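Conserved hypothetical protein (PDB 2FUJ) probably hydrolyses fatty acyl-CoA thioesters, working as a tetramer of hot-dog-fold subunits. Local coordinates at residues Met25-Asn30 / Pro71-Asn76; Asp55-Val60 / Val115-Thr120; Ala62-Asn67 / Gly111-Val116. All coordinates share one frame; numbering follows the deposited sequence.

Interaction 1 (Met25-Asn30 / Pro71-Asn76)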
# COMPACT_ATOMS: atom_id res chain seq x y z
N MET A 25 0.66 -12.83 -7.52
CA MET A 25 -0.06 -13.71 -8.41
C MET A 25 -0.20 -13.12 -9.81
O MET A 25 -0.80 -13.74 -10.69
CB MET A 25 -1.43 -14.05 -7.82
CG MET A 25 -1.35 -14.67 -6.43
SD MET A 25 -2.84 -15.57 -5.98
CE MET A 25 -2.27 -17.21 -6.31
N GLY A 26 0.37 -11.94 -10.00
CA GLY A 26 0.34 -11.30 -11.31
C GLY A 26 -0.88 -10.50 -11.72
O GLY A 26 -1.04 -10.20 -12.91
N HIS A 27 -1.75 -10.17 -10.78
CA HIS A 27 -2.95 -9.40 -11.09
C HIS A 27 -3.15 -8.35 -10.00
O HIS A 27 -2.65 -8.50 -8.90
CB HIS A 27 -4.19 -10.30 -11.14
CG HIS A 27 -4.02 -11.52 -11.99
ND1 HIS A 27 -3.53 -12.71 -11.50
CD2 HIS A 27 -4.32 -11.74 -13.29
CE1 HIS A 27 -3.54 -13.61 -12.46
NE2 HIS A 27 -4.01 -13.05 -13.56
N VAL A 28 -3.88 -7.29 -10.31
CA VAL A 28 -4.12 -6.26 -9.30
C VAL A 28 -4.77 -6.90 -8.06
O VAL A 28 -5.73 -7.65 -8.17
CB VAL A 28 -5.03 -5.15 -9.83
CG1 VAL A 28 -5.38 -4.18 -8.71
CG2 VAL A 28 -4.33 -4.42 -10.96
N ASN A 29 -4.22 -6.58 -6.89
CA ASN A 29 -4.70 -7.13 -5.62
C ASN A 29 -6.14 -6.71 -5.29
O ASN A 29 -6.54 -5.57 -5.56
CB ASN A 29 -3.75 -6.70 -4.50
CG ASN A 29 -4.11 -7.32 -3.16
OD1 ASN A 29 -4.79 -6.71 -2.34
ND2 ASN A 29 -3.66 -8.55 -2.95
N ASN A 30 -6.92 -7.62 -4.72
CA ASN A 30 -8.30 -7.32 -4.37
C ASN A 30 -8.46 -6.02 -3.57
O ASN A 30 -9.36 -5.21 -3.84
CB ASN A 30 -8.92 -8.45 -3.54
CG ASN A 30 -8.90 -9.79 -4.25
OD1 ASN A 30 -9.27 -9.91 -5.42
ND2 ASN A 30 -8.47 -10.82 -3.53
N PRO A 71 -9.66 -10.74 -13.86
CA PRO A 71 -8.39 -10.15 -13.45
C PRO A 71 -7.96 -8.92 -14.22
O PRO A 71 -8.16 -8.83 -15.44
CB PRO A 71 -7.41 -11.30 -13.60
CG PRO A 71 -7.96 -12.06 -14.76
CD PRO A 71 -9.44 -12.07 -14.47
N LEU A 72 -7.39 -7.98 -13.49
CA LEU A 72 -6.89 -6.73 -14.04
C LEU A 72 -5.37 -6.78 -13.97
O LEU A 72 -4.80 -7.15 -12.94
CB LEU A 72 -7.41 -5.55 -13.21
CG LEU A 72 -6.74 -4.18 -13.40
CD1 LEU A 72 -7.01 -3.63 -14.79
CD2 LEU A 72 -7.28 -3.23 -12.35
N VAL A 73 -4.72 -6.42 -15.06
CA VAL A 73 -3.26 -6.42 -15.08
C VAL A 73 -2.71 -5.10 -15.61
O VAL A 73 -3.29 -4.47 -16.48
CB VAL A 73 -2.71 -7.58 -15.93
CG1 VAL A 73 -3.23 -8.90 -15.40
CG2 VAL A 73 -3.12 -7.41 -17.39
N TRP A 74 -1.58 -4.69 -15.04
CA TRP A 74 -0.91 -3.48 -15.47
C TRP A 74 -0.43 -3.82 -16.88
O TRP A 74 -0.11 -4.98 -17.16
CB TRP A 74 0.26 -3.22 -14.53
CG TRP A 74 1.08 -2.01 -14.83
CD1 TRP A 74 0.94 -0.77 -14.28
CD2 TRP A 74 2.21 -1.94 -15.69
NE1 TRP A 74 1.92 0.07 -14.75
CE2 TRP A 74 2.72 -0.63 -15.62
CE3 TRP A 74 2.86 -2.87 -16.52
CZ2 TRP A 74 3.84 -0.22 -16.35
CZ3 TRP A 74 3.97 -2.47 -17.25
CH2 TRP A 74 4.45 -1.15 -17.16
N PRO A 75 -0.33 -2.83 -17.78
CA PRO A 75 -0.62 -1.40 -17.64
C PRO A 75 -2.02 -0.95 -18.09
O PRO A 75 -2.18 0.17 -18.56
CB PRO A 75 0.46 -0.76 -18.49
CG PRO A 75 0.48 -1.70 -19.67
CD PRO A 75 0.38 -3.08 -19.05
N ASN A 76 -3.03 -1.80 -17.94
CA ASN A 76 -4.37 -1.40 -18.36
C ASN A 76 -5.06 -0.49 -17.35
O ASN A 76 -5.46 -0.93 -16.27
CB ASN A 76 -5.21 -2.64 -18.65
CG ASN A 76 -4.59 -3.52 -19.71
OD1 ASN A 76 -4.22 -3.04 -20.78
ND2 ASN A 76 -4.46 -4.80 -19.42
O HOH W 1 -7.28 -8.39 -10.46
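With chi1 at 174°, Val28 sends CG1 anti to its own backbone N and leaves CG2 beside that N, facing Leu72, whose CG is likewise swung anti to its N (chi1 165°). Val28 CG2 therefore meets the Leu72 branch point, 3.4 Å from CG, which is tight for two carbons, and lies 3.5 Å from Leu72 CD2; the side chains are set obliquely. Branching at CB places a valine methyl close to its own backbone, near enough to touch Leu72 CG. The backbones join beside this packing: Val28 N gives an almost straight hydrogen bond to Leu72 O (2.8 Å, 173° at the hydrogen). A water extends the link, donating to Val28 O at 2.9 Å and accepting from Leu72 N at 3.1 Å, and so bridges two atoms that do not bond each other directly. This ties the loop leading into the long helix of the hot-dog fold, with the Gly-His-Val-Asn-Asn sequence familiar from 4HBT-type thioesterases, to the loop between strands 58-68 and 78-87. Asn29 sits at the N-cap, its OD1 accepting from Ala31 N, and ND2 is held by Asp23 and by Glu38 of the fourth subunit. On the inner side Tyr33 and Tyr36 of helix 30-47 pack against both Val28 and Leu72. Toward the surface the His27 ring lies obliquely beside Pro71 and Val73, with CD2 3.7 Å from Val73 CG1. Gly26 takes a backbone turn with positive phi, to which glycine is well suited, and its O rests 3.6 Å from Val73 CG1.

Interaction 2 (Asp55-Val60 / Val115-Thr120); sequences DRIAPV and VVWIDT
Two main-chain hydrogen bonds join Val60 and Val116 as an antiparallel hydrogen-bonded pair: Val60 N reaches Val116 O at 2.8 Å, and Val116 N reaches Val60 O at 3.0 Å. Beyond them only a weak, bent bond from Ile118 N to Ala58 O remains. Between these pairs come CA-H...O contacts, with Pro59 CA 3.3 Å from Val116 O. Proline suits this non-hydrogen-bonded position opposite Trp117, since it has no N-H to offer.

Pro59 and Trp117 put their side chains on the same face of the sheet. Trp117 chi1, -66°, sets CG beside the backbone N and lays the indole along Pro59. Pro59 CD stands over the six-membered ring, 22° off its normal, a CH-pi contact whose exact closeness is doubtful; CB lies over the same face, 3.5 Å from CE2. Tryptophan offers a broad flat face for the proline ring, and Ile57 O comes up at its edge.

Among apolar contacts, Ile57 CD1 touches Trp117 CE3 at 3.5 Å, and on the other face Val60 CG2 and Val116 CG2 are pressed to 3.3 Å. Val60 CG1 lies 3.6 Å from the carboxylate oxygen Asp119 OD2, a plain van der Waals contact.

The arrangement is the frayed end of an antiparallel strand pair, where strand 107-116 of the hot-dog sheet turns a corner at Trp117.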
# COMPACT_ATOMS: atom_id res chain seq x y z
N ASP A 55 -15.62 19.49 7.78
CA ASP A 55 -15.92 18.87 9.08
C ASP A 55 -17.38 18.97 9.54
O ASP A 55 -18.16 19.77 9.02
CB ASP A 55 -14.99 19.46 10.15
CG ASP A 55 -15.26 20.95 10.41
OD1 ASP A 55 -15.45 21.71 9.43
OD2 ASP A 55 -15.26 21.35 11.59
N ARG A 56 -17.72 18.14 10.53
CA ARG A 56 -19.04 18.00 11.18
C ARG A 56 -19.89 16.93 10.51
O ARG A 56 -19.46 15.77 10.41
CB ARG A 56 -19.80 19.34 11.24
CG ARG A 56 -20.92 19.33 12.29
CD ARG A 56 -21.47 20.73 12.58
NE ARG A 56 -22.53 20.72 13.59
CZ ARG A 56 -22.34 20.41 14.87
NH1 ARG A 56 -21.13 20.07 15.31
NH2 ARG A 56 -23.36 20.44 15.72
N ILE A 57 -21.09 17.27 10.06
CA ILE A 57 -21.92 16.29 9.38
C ILE A 57 -21.10 15.81 8.17
O ILE A 57 -21.08 16.47 7.13
CB ILE A 57 -23.27 16.94 8.93
CG1 ILE A 57 -23.81 16.27 7.67
CG2 ILE A 57 -23.10 18.44 8.74
CD1 ILE A 57 -23.68 17.00 6.30
N ALA A 58 -20.41 14.68 8.34
CA ALA A 58 -19.56 14.12 7.28
C ALA A 58 -19.83 12.65 6.95
O ALA A 58 -20.44 11.92 7.74
CB ALA A 58 -18.09 14.30 7.67
N PRO A 59 -19.37 12.19 5.77
CA PRO A 59 -19.55 10.81 5.29
C PRO A 59 -18.50 9.81 5.75
O PRO A 59 -17.31 10.12 5.81
CB PRO A 59 -19.52 10.99 3.78
CG PRO A 59 -18.46 12.00 3.61
CD PRO A 59 -18.78 13.02 4.71
N VAL A 60 -18.95 8.60 6.06
CA VAL A 60 -18.06 7.53 6.48
C VAL A 60 -18.57 6.26 5.81
O VAL A 60 -19.78 6.04 5.69
CB VAL A 60 -18.06 7.34 8.02
CG1 VAL A 60 -17.58 8.62 8.70
CG2 VAL A 60 -19.45 6.98 8.51
N VAL A 115 -22.45 4.40 2.12
CA VAL A 115 -21.95 5.57 2.82
C VAL A 115 -23.01 6.14 3.74
O VAL A 115 -24.19 6.20 3.38
CB VAL A 115 -21.53 6.67 1.82
CG1 VAL A 115 -21.16 7.94 2.57
CG2 VAL A 115 -20.38 6.18 0.97
N VAL A 116 -22.59 6.57 4.93
CA VAL A 116 -23.51 7.14 5.90
C VAL A 116 -22.90 8.42 6.46
O VAL A 116 -21.68 8.55 6.53
CB VAL A 116 -23.78 6.16 7.08
CG1 VAL A 116 -24.35 4.85 6.56
CG2 VAL A 116 -22.50 5.91 7.85
N TRP A 117 -23.75 9.39 6.81
CA TRP A 117 -23.25 10.63 7.38
C TRP A 117 -23.56 10.55 8.86
O TRP A 117 -24.71 10.71 9.28
CB TRP A 117 -23.92 11.85 6.73
CG TRP A 117 -23.55 11.99 5.28
CD1 TRP A 117 -23.91 11.16 4.26
CD2 TRP A 117 -22.71 12.99 4.71
NE1 TRP A 117 -23.34 11.57 3.09
CE2 TRP A 117 -22.59 12.69 3.33
CE3 TRP A 117 -22.03 14.11 5.22
CZ2 TRP A 117 -21.83 13.47 2.45
CZ3 TRP A 117 -21.27 14.89 4.34
CH2 TRP A 117 -21.17 14.57 2.97
N ILE A 118 -22.52 10.26 9.63
CA ILE A 118 -22.60 10.08 11.08
C ILE A 118 -21.28 10.48 11.75
O ILE A 118 -21.00 11.67 11.94
CB ILE A 118 -22.86 8.59 11.43
CG1 ILE A 118 -24.18 8.12 10.80
CG2 ILE A 118 -22.90 8.39 12.94
CD1 ILE A 118 -24.36 6.61 10.75
N ASP A 119 -20.50 9.46 12.09
CA ASP A 119 -19.21 9.59 12.77
C ASP A 119 -19.52 10.01 14.22
O ASP A 119 -18.75 10.73 14.86
CB ASP A 119 -18.33 10.62 12.05
CG ASP A 119 -16.87 10.50 12.44
OD1 ASP A 119 -16.57 10.66 13.64
OD2 ASP A 119 -16.02 10.26 11.55
N THR A 120 -20.65 9.52 14.71
CA THR A 120 -21.15 9.79 16.05
C THR A 120 -22.51 9.12 16.18
O THR A 120 -22.68 8.14 16.91
CB THR A 120 -21.34 11.32 16.28
OG1 THR A 120 -20.13 11.88 16.82
CG2 THR A 120 -22.50 11.60 17.23

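Interaction 3 (Ala62-Asn67 / Gly111-Val116)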
# COMPACT_ATOMS: atom_id res chain seq x y z
N ALA A 62 -19.67 2.64 5.56
CA ALA A 62 -20.21 1.64 6.46
C ALA A 62 -19.95 0.23 5.94
O ALA A 62 -19.85 -0.72 6.71
CB ALA A 62 -21.70 1.86 6.64
N ALA A 63 -19.84 0.10 4.62
CA ALA A 63 -19.59 -1.20 4.01
C ALA A 63 -19.08 -1.12 2.57
O ALA A 63 -19.44 -0.21 1.82
CB ALA A 63 -20.88 -2.04 4.05
N THR A 64 -18.23 -2.07 2.20
CA THR A 64 -17.72 -2.17 0.84
C THR A 64 -18.05 -3.59 0.38
O THR A 64 -17.64 -4.57 1.01
CB THR A 64 -16.19 -1.93 0.73
OG1 THR A 64 -15.50 -2.77 1.66
CG2 THR A 64 -15.87 -0.47 0.99
N ASN A 65 -18.80 -3.68 -0.71
CA ASN A 65 -19.21 -4.96 -1.26
C ASN A 65 -18.71 -4.99 -2.69
O ASN A 65 -19.34 -4.44 -3.59
CB ASN A 65 -20.74 -5.07 -1.20
CG ASN A 65 -21.28 -4.81 0.19
OD1 ASN A 65 -22.00 -3.84 0.42
ND2 ASN A 65 -20.93 -5.67 1.13
N VAL A 66 -17.57 -5.64 -2.88
CA VAL A 66 -16.90 -5.70 -4.17
C VAL A 66 -16.84 -7.09 -4.78
O VAL A 66 -16.33 -8.03 -4.16
CB VAL A 66 -15.46 -5.13 -4.01
CG1 VAL A 66 -14.75 -5.05 -5.35
CG2 VAL A 66 -15.53 -3.76 -3.35
N ASN A 67 -17.35 -7.21 -6.00
CA ASN A 67 -17.33 -8.48 -6.73
C ASN A 67 -16.20 -8.41 -7.76
O ASN A 67 -16.09 -7.44 -8.50
CB ASN A 67 -18.64 -8.72 -7.48
CG ASN A 67 -19.85 -8.67 -6.57
OD1 ASN A 67 -19.90 -9.33 -5.54
ND2 ASN A 67 -20.84 -7.89 -6.96
N GLY A 111 -20.54 -4.00 -7.84
CA GLY A 111 -20.90 -4.12 -6.44
C GLY A 111 -21.25 -2.72 -5.96
O GLY A 111 -21.68 -1.89 -6.75
N ASN A 112 -21.07 -2.46 -4.67
CA ASN A 112 -21.39 -1.14 -4.15
C ASN A 112 -20.65 -0.82 -2.86
O ASN A 112 -19.96 -1.67 -2.29
CB ASN A 112 -22.89 -1.02 -3.88
CG ASN A 112 -23.38 -2.03 -2.87
OD1 ASN A 112 -24.01 -3.02 -3.23
ND2 ASN A 112 -23.07 -1.79 -1.60
N VAL A 113 -20.80 0.43 -2.43
CA VAL A 113 -20.23 0.92 -1.19
C VAL A 113 -21.34 1.69 -0.48
O VAL A 113 -21.99 2.55 -1.09
CB VAL A 113 -19.05 1.88 -1.44
CG1 VAL A 113 -18.53 2.43 -0.12
CG2 VAL A 113 -17.94 1.16 -2.18
N VAL A 114 -21.56 1.39 0.79
CA VAL A 114 -22.60 2.07 1.55
C VAL A 114 -21.98 3.19 2.36
O VAL A 114 -21.09 2.95 3.17
CB VAL A 114 -23.33 1.10 2.50
CG1 VAL A 114 -24.31 1.87 3.35
CG2 VAL A 114 -24.05 0.03 1.69
N VAL A 115 -22.45 4.40 2.12
CA VAL A 115 -21.95 5.57 2.82
C VAL A 115 -23.01 6.14 3.74
O VAL A 115 -24.19 6.20 3.38
CB VAL A 115 -21.53 6.67 1.82
CG1 VAL A 115 -21.16 7.94 2.57
CG2 VAL A 115 -20.38 6.18 0.97
N VAL A 116 -22.59 6.57 4.93
CA VAL A 116 -23.51 7.14 5.90
C VAL A 116 -22.90 8.42 6.46
O VAL A 116 -21.68 8.55 6.53
CB VAL A 116 -23.78 6.16 7.08
CG1 VAL A 116 -24.35 4.85 6.56
CG2 VAL A 116 -22.50 5.91 7.85
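Asn65 and Asn112 exchange two backbone hydrogen bonds, N to O in each direction and both 2.8 Å long. Farther along, Val114 N donates to Ala63 O, while Val114 O receives Ala62 N at 2.8 Å and, weakly, Ala63 N at 3.4 Å. This is a classic beta bulge, and the small alanines suit it, two residues facing Val114. Asn112 CG sits between its backbone N and carbonyl carbon (chi1 60°) and Asn65 CG beside its N (chi1 -53°), which brings the amides alongside with planes 67° apart; Asn112 ND2 reaches Asn65 OD1 at 3.1 Å in a weak, bent bond. Gly111, having no beta carbon, lets Asn65 O approach its CA to 3.3 Å.

Thr64 CG2 lies 4.1 Å from Val113 CG1 on the face that helix 30-47 covers through Ile34 and Arg41. Ala62 CB rests 4.0 Å from Val116 CG1.

Residues 63-67 also pair antiparallel with a strand of the fourth subunit, so the hot-dog sheet continues across the interface. Main-chain bonding thus supplies most of the polar cohesion, while the side chains sort into a mainly aliphatic face toward the helix, with Thr64 OG1, bonded to Tyr68 OH of the fourth subunit, as polar exception, and a mixed face bearing Asn65, Asn112, Ala63 and Val114.

From the N terminus, the chain leaves strand 9-15 and enters 25-30, the first half of interaction 1, which closes only at 71-76, tying the loop before helix 30-47 to the loop between strands 58-68 and 78-87. Within that span lie 55-60 and 62-67, whose partners come later, on and just after strand 107-116, so interaction 1 crosses both other contacts. Interactions 2 and 3 join the neighbouring strands 58-68 and 107-116; they share Val115 and Val116, and their closures end on the same stretch of chain. Interactions 1 and 2 sit on opposite sides of the chain's centre, centres about 33 Å apart. Interactions 1 and 3 both touch the fourth subunit.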